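Local atomic coordinates of LPXTG family cell surface protein Fms2 (Enterococcus faecium DO, PDB entry 5FCE), a protein that probably serves as a cell-wall-anchored adhesin that helps the bacterium attach to host ligands, this chain being its ligand-binding region. Residues Tyr15-Gln20 with Trp111-Pro116; His38-Tyr43 with Ile55-Leu60. All blocks are in the same frame, centred on the assembly; numbering follows the deposited sequence.

Interaction 1: residues Tyr15-Gln20 with Trp111-Pro116; sequences YDMTQQ and WTVVGP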
loop_
_atom_site.group_PDB
_atom_site.type_symbol
_atom_site.label_atom_id
_atom_site.label_comp_id
_atom_site.label_asym_id
_atom_site.label_seq_id
_atom_site.Cartn_x
_atom_site.Cartn_y
_atom_site.Cartn_z
ATOM N N TYR A 15 -7.605 4.541 -7.587
ATOM C CA TYR A 15 -6.959 5.852 -7.622
ATOM C C TYR A 15 -8.070 6.874 -7.832
ATOM O O TYR A 15 -8.717 6.870 -8.874
ATOM C CB TYR A 15 -5.953 5.952 -8.778
ATOM C CG TYR A 15 -5.174 7.257 -8.818
ATOM C CD1 TYR A 15 -5.715 8.409 -9.398
ATOM C CD2 TYR A 15 -3.888 7.334 -8.287
ATOM C CE1 TYR A 15 -4.996 9.602 -9.423
ATOM C CE2 TYR A 15 -3.163 8.520 -8.315
ATOM C CZ TYR A 15 -3.720 9.645 -8.892
ATOM O OH TYR A 15 -3.008 10.828 -8.921
ATOM N N ASP A 16 -8.297 7.725 -6.833
ATOM C CA ASP A 16 -9.284 8.804 -6.931
ATOM C C ASP A 16 -8.578 10.086 -7.402
ATOM O O ASP A 16 -7.772 10.666 -6.685
ATOM C CB ASP A 16 -9.977 8.991 -5.567
ATOM C CG ASP A 16 -11.124 10.000 -5.598
ATOM O OD1 ASP A 16 -10.962 11.096 -6.175
ATOM O OD2 ASP A 16 -12.197 9.697 -5.020
HETATM N N MSE A 17 -8.890 10.511 -8.621
HETATM C CA MSE A 17 -8.285 11.676 -9.256
HETATM C C MSE A 17 -8.704 12.984 -8.580
HETATM O O MSE A 17 -7.931 13.955 -8.518
HETATM C CB MSE A 17 -8.744 11.652 -10.712
HETATM C CG MSE A 17 -8.248 12.700 -11.636
HETATM SE SE MSE A 17 -9.145 12.175 -13.286
HETATM C CE MSE A 17 -8.182 10.479 -13.516
ATOM N N THR A 18 -9.926 12.999 -8.064
ATOM C CA THR A 18 -10.467 14.185 -7.412
ATOM C C THR A 18 -9.733 14.483 -6.108
ATOM O O THR A 18 -9.326 15.622 -5.850
ATOM C CB THR A 18 -11.959 14.014 -7.116
ATOM O OG1 THR A 18 -12.654 13.719 -8.336
ATOM C CG2 THR A 18 -12.529 15.293 -6.514
ATOM N N GLN A 19 -9.567 13.460 -5.281
ATOM C CA GLN A 19 -8.922 13.667 -3.993
ATOM C C GLN A 19 -7.429 13.368 -4.021
ATOM O O GLN A 19 -6.717 13.665 -3.052
ATOM C CB GLN A 19 -9.607 12.848 -2.900
ATOM C CG GLN A 19 -11.035 13.307 -2.561
ATOM C CD GLN A 19 -11.160 14.811 -2.276
ATOM O OE1 GLN A 19 -10.201 15.482 -1.865
ATOM N NE2 GLN A 19 -12.358 15.348 -2.504
ATOM N N GLN A 20 -6.958 12.824 -5.142
ATOM C CA GLN A 20 -5.593 12.310 -5.239
ATOM C C GLN A 20 -5.332 11.385 -4.061
ATOM O O GLN A 20 -4.379 11.577 -3.305
ATOM C CB GLN A 20 -4.558 13.438 -5.293
ATOM C CG GLN A 20 -4.558 14.219 -6.598
ATOM C CD GLN A 20 -3.656 15.445 -6.531
ATOM O OE1 GLN A 20 -4.071 16.514 -6.075
ATOM N NE2 GLN A 20 -2.414 15.288 -6.967
ATOM N N TRP A 111 -5.726 -1.006 -11.861
ATOM C CA TRP A 111 -6.448 -0.233 -10.846
ATOM C C TRP A 111 -7.712 0.435 -11.379
ATOM O O TRP A 111 -7.775 0.834 -12.535
ATOM C CB TRP A 111 -5.549 0.866 -10.271
ATOM C CG TRP A 111 -4.349 0.381 -9.537
ATOM C CD1 TRP A 111 -3.990 -0.910 -9.295
ATOM C CD2 TRP A 111 -3.353 1.199 -8.925
ATOM N NE1 TRP A 111 -2.808 -0.944 -8.587
ATOM C CE2 TRP A 111 -2.402 0.343 -8.340
ATOM C CE3 TRP A 111 -3.156 2.577 -8.838
ATOM C CZ2 TRP A 111 -1.284 0.816 -7.666
ATOM C CZ3 TRP A 111 -2.049 3.050 -8.158
ATOM C CH2 TRP A 111 -1.128 2.176 -7.588
ATOM N N THR A 112 -8.716 0.538 -10.516
ATOM C CA THR A 112 -9.885 1.366 -10.780
ATOM C C THR A 112 -9.433 2.811 -10.627
ATOM O O THR A 112 -8.764 3.150 -9.649
ATOM C CB THR A 112 -11.019 1.051 -9.782
ATOM O OG1 THR A 112 -11.282 -0.364 -9.792
ATOM C CG2 THR A 112 -12.298 1.781 -10.160
ATOM N N VAL A 113 -9.767 3.655 -11.603
ATOM C CA VAL A 113 -9.388 5.067 -11.562
ATOM C C VAL A 113 -10.659 5.896 -11.719
ATOM O O VAL A 113 -11.347 5.803 -12.742
ATOM C CB VAL A 113 -8.385 5.434 -12.684
ATOM C CG1 VAL A 113 -8.000 6.901 -12.604
ATOM C CG2 VAL A 113 -7.142 4.570 -12.608
ATOM N N VAL A 114 -10.983 6.697 -10.708
ATOM C CA VAL A 114 -12.236 7.456 -10.720
ATOM C C VAL A 114 -12.013 8.953 -10.498
ATOM O O VAL A 114 -10.897 9.396 -10.172
ATOM C CB VAL A 114 -13.235 6.931 -9.669
ATOM C CG1 VAL A 114 -13.470 5.419 -9.840
ATOM C CG2 VAL A 114 -12.711 7.222 -8.266
ATOM N N GLY A 115 -13.090 9.722 -10.644
ATOM C CA GLY A 115 -13.014 11.169 -10.569
ATOM C C GLY A 115 -13.019 11.740 -11.974
ATOM O O GLY A 115 -12.331 11.230 -12.859
ATOM N N PRO A 116 -13.803 12.801 -12.198
ATOM C CA PRO A 116 -13.869 13.419 -13.526
ATOM C C PRO A 116 -12.584 14.178 -13.878
ATOM O O PRO A 116 -11.778 14.442 -12.974
ATOM C CB PRO A 116 -15.038 14.399 -13.388
ATOM C CG PRO A 116 -15.059 14.745 -11.927
ATOM C CD PRO A 116 -14.672 13.477 -11.217
HETATM O O HOH W 1 -11.925 15.491 -10.455
#

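Interaction 2: residues His38-Tyr43 with Ile55-Leu60; sequences HAVLTY and IGEVYL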
loop_
_atom_site.group_PDB
_atom_site.type_symbol
_atom_site.label_atom_id
_atom_site.label_comp_id
_atom_site.label_asym_id
_atom_site.label_seq_id
_atom_site.Cartn_x
_atom_site.Cartn_y
_atom_site.Cartn_z
ATOM N N HIS A 38 3.339 2.010 9.324
ATOM C CA HIS A 38 3.729 2.982 8.301
ATOM C C HIS A 38 3.698 2.263 6.972
ATOM O O HIS A 38 4.486 1.342 6.751
ATOM C CB HIS A 38 5.148 3.477 8.579
ATOM C CG HIS A 38 5.674 4.447 7.565
ATOM N ND1 HIS A 38 7.024 4.669 7.389
ATOM C CD2 HIS A 38 5.041 5.266 6.691
ATOM C CE1 HIS A 38 7.200 5.584 6.453
ATOM N NE2 HIS A 38 6.013 5.956 6.006
ATOM N N ALA A 39 2.790 2.663 6.090
ATOM C CA ALA A 39 2.656 1.987 4.804
ATOM C C ALA A 39 3.196 2.888 3.704
ATOM O O ALA A 39 2.855 4.070 3.642
ATOM C CB ALA A 39 1.214 1.628 4.552
ATOM N N VAL A 40 4.064 2.340 2.856
ATOM C CA VAL A 40 4.725 3.142 1.828
ATOM C C VAL A 40 4.508 2.507 0.458
ATOM O O VAL A 40 4.859 1.345 0.243
ATOM C CB VAL A 40 6.245 3.299 2.099
ATOM C CG1 VAL A 40 6.909 4.089 0.975
ATOM C CG2 VAL A 40 6.493 3.993 3.430
ATOM N N LEU A 41 3.909 3.262 -0.461
ATOM C CA LEU A 41 3.769 2.806 -1.841
ATOM C C LEU A 41 4.994 3.297 -2.619
ATOM O O LEU A 41 5.326 4.484 -2.581
ATOM C CB LEU A 41 2.489 3.383 -2.434
ATOM C CG LEU A 41 1.783 2.709 -3.600
ATOM C CD1 LEU A 41 1.535 1.235 -3.322
ATOM C CD2 LEU A 41 0.468 3.445 -3.865
ATOM N N THR A 42 5.683 2.391 -3.302
ATOM C CA THR A 42 6.957 2.747 -3.919
ATOM C C THR A 42 7.082 2.161 -5.319
ATOM O O THR A 42 6.435 1.156 -5.633
ATOM C CB THR A 42 8.139 2.278 -3.032
ATOM O OG1 THR A 42 9.382 2.593 -3.664
ATOM C CG2 THR A 42 8.060 0.786 -2.798
ATOM N N TYR A 43 7.876 2.803 -6.177
ATOM C CA TYR A 43 8.240 2.163 -7.439
ATOM C C TYR A 43 9.694 1.689 -7.477
ATOM O O TYR A 43 10.231 1.366 -8.541
ATOM C CB TYR A 43 7.883 3.026 -8.657
ATOM C CG TYR A 43 8.500 4.403 -8.698
ATOM C CD1 TYR A 43 7.927 5.457 -8.001
ATOM C CD2 TYR A 43 9.630 4.658 -9.472
ATOM C CE1 TYR A 43 8.477 6.727 -8.044
ATOM C CE2 TYR A 43 10.185 5.926 -9.535
ATOM C CZ TYR A 43 9.603 6.953 -8.817
ATOM O OH TYR A 43 10.145 8.213 -8.865
ATOM N N ILE A 55 5.531 6.879 -3.938
ATOM C CA ILE A 55 4.312 7.260 -4.632
ATOM C C ILE A 55 3.380 7.852 -3.583
ATOM O O ILE A 55 2.600 8.772 -3.852
ATOM C CB ILE A 55 3.692 6.019 -5.302
ATOM C CG1 ILE A 55 4.639 5.486 -6.386
ATOM C CG2 ILE A 55 2.301 6.314 -5.895
ATOM C CD1 ILE A 55 4.324 4.035 -6.803
ATOM N N GLY A 56 3.476 7.324 -2.366
ATOM C CA GLY A 56 2.745 7.893 -1.250
ATOM C C GLY A 56 2.926 7.067 0.001
ATOM O O GLY A 56 3.427 5.941 -0.062
ATOM N N GLU A 57 2.518 7.623 1.139
ATOM C CA GLU A 57 2.699 6.954 2.419
ATOM C C GLU A 57 1.680 7.421 3.451
ATOM O O GLU A 57 1.110 8.503 3.334
ATOM C CB GLU A 57 4.123 7.167 2.954
ATOM C CG GLU A 57 4.448 8.619 3.244
ATOM C CD GLU A 57 5.897 8.841 3.633
ATOM O OE1 GLU A 57 6.517 7.928 4.232
ATOM O OE2 GLU A 57 6.408 9.950 3.349
ATOM N N VAL A 58 1.479 6.610 4.485
ATOM C CA VAL A 58 0.551 6.968 5.545
ATOM C C VAL A 58 1.059 6.376 6.855
ATOM O O VAL A 58 1.708 5.323 6.863
ATOM C CB VAL A 58 -0.898 6.496 5.231
ATOM C CG1 VAL A 58 -0.991 4.974 5.208
ATOM C CG2 VAL A 58 -1.890 7.081 6.227
ATOM N N TYR A 59 0.790 7.081 7.947
ATOM C CA TYR A 59 1.139 6.622 9.287
ATOM C C TYR A 59 -0.147 6.340 10.051
ATOM O O TYR A 59 -1.066 7.170 10.064
ATOM C CB TYR A 59 1.965 7.685 10.016
ATOM C CG TYR A 59 3.343 7.910 9.441
ATOM C CD1 TYR A 59 4.418 7.123 9.836
ATOM C CD2 TYR A 59 3.571 8.915 8.510
ATOM C CE1 TYR A 59 5.682 7.331 9.314
ATOM C CE2 TYR A 59 4.829 9.128 7.982
ATOM C CZ TYR A 59 5.877 8.334 8.391
ATOM O OH TYR A 59 7.133 8.544 7.869
ATOM N N LEU A 60 -0.219 5.167 10.670
ATOM C CA LEU A 60 -1.435 4.728 11.338
ATOM C C LEU A 60 -1.119 4.306 12.753
ATOM O O LEU A 60 -0.012 3.829 13.043
ATOM C CB LEU A 60 -2.048 3.540 10.597
ATOM C CG LEU A 60 -2.513 3.831 9.173
ATOM C CD1 LEU A 60 -2.727 2.529 8.415
ATOM C CD2 LEU A 60 -3.798 4.652 9.212
#

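Interaction 1: residues Tyr15-Gln20 with Trp111-Pro116
Y15 and V113 form a parallel pair whose side chains rise on one face of the sheet, while D16 and V114 share the other. Three backbone bonds join the edges: Y15 N gives to T112 O (2.7 Å), V114 N to Y15 O, and M17 N to V114 O. Y15 swings its CG opposite the backbone N (chi1 -176°), which leads the ring's end away from the neighbouring strand but keeps CD1 near V113 CG1; CB stays near W111 CE3, and both aromatics rest on I81 and I84 of helix 81-85, a greasy setting suited to large rings. M17, a selenomethionine, is extended until chi3 bends it (-66°) and brings CE to the same methyl, V113 CG1, 3.7 Å away, with M17 SE 3.4 Å from G115 O. On the other face V114 CG2 lies against D16, whose OD1 accepts Q19 N at 2.9 Å from above the carboxylate plane; a short side chain with an acceptor oxygen suits this place. G115 CA lies 3.4 Å from T18 OG1, and its positive phi of 101° favours glycine, since a CB would press on the preceding carbonyl O. A water links T18 OG1 to P116 O. The whole is a short parallel strand pair, with an Asx motif in the turn after strand 14-16, bringing C-terminal strand 112-114 into the mixed sheet.

Interaction 2: residues His38-Tyr43 with Ile55-Leu60
The H38 imidazole is sandwiched: Y59 CE1 lies over the centre of one face, V40 CG2 toward the rim of the opposite face, and the E57 carboxylate and V58 O lie at its edge. H38 and Y59 make an offset stack, centroids 3.9 Å apart and planes 14° from parallel. H38 NE2 donates to E57 OE1 (2.7 Å) in the ring plane of H38, on the anti side of OE1 but somewhat out of the carboxylate plane. E57 reaches it by placing CG between its backbone N and carbonyl carbon (chi1 63°), then running extended. Bond and stack together fix the ring's rotation, and the carboxylate would probably favour a protonated imidazole. Along the Y43 ring edge lies I55 CG1, 3.7 Å from Y43 CD1. A39 and V58 exchange two backbone bonds, and L41 N gives to G56 O; a classic beta bulge sets I55 and G56 against L41. On the face opposite H38, small A39 meets branched V58; at the corner, I55 CG2 meets L41 CD2. Strand 54-60 is an edge strand of the antiparallel sheet, separated from 91-96 by 36-42; L41 and I55 reach I22 of strand 21-28, while V58 packs on I73 and I75 of strand 71-76.

How the interactions relate
Interaction 2 is nested along the chain within the loop closed by interaction 1, and their centres lie about 17 Å apart. The 15-20/111-116 contact is at the surface, a parallel pair whose outer end has a turn, a bridging water and M17 (selenomethionine in the crystal). The 38-43/55-60 contact is partly buried and antiparallel, with a polar aromatic cluster on one face and aliphatic side chains on the other. They belong to different sheets, yet meet where W111 CH2 packs on L41 CD2 at 4.2 Å. I22 of strand 21-28 touches Y15, W111, L41 and I55, suggesting a shared apolar interior between the two sheets, consistent with a flattened barrel.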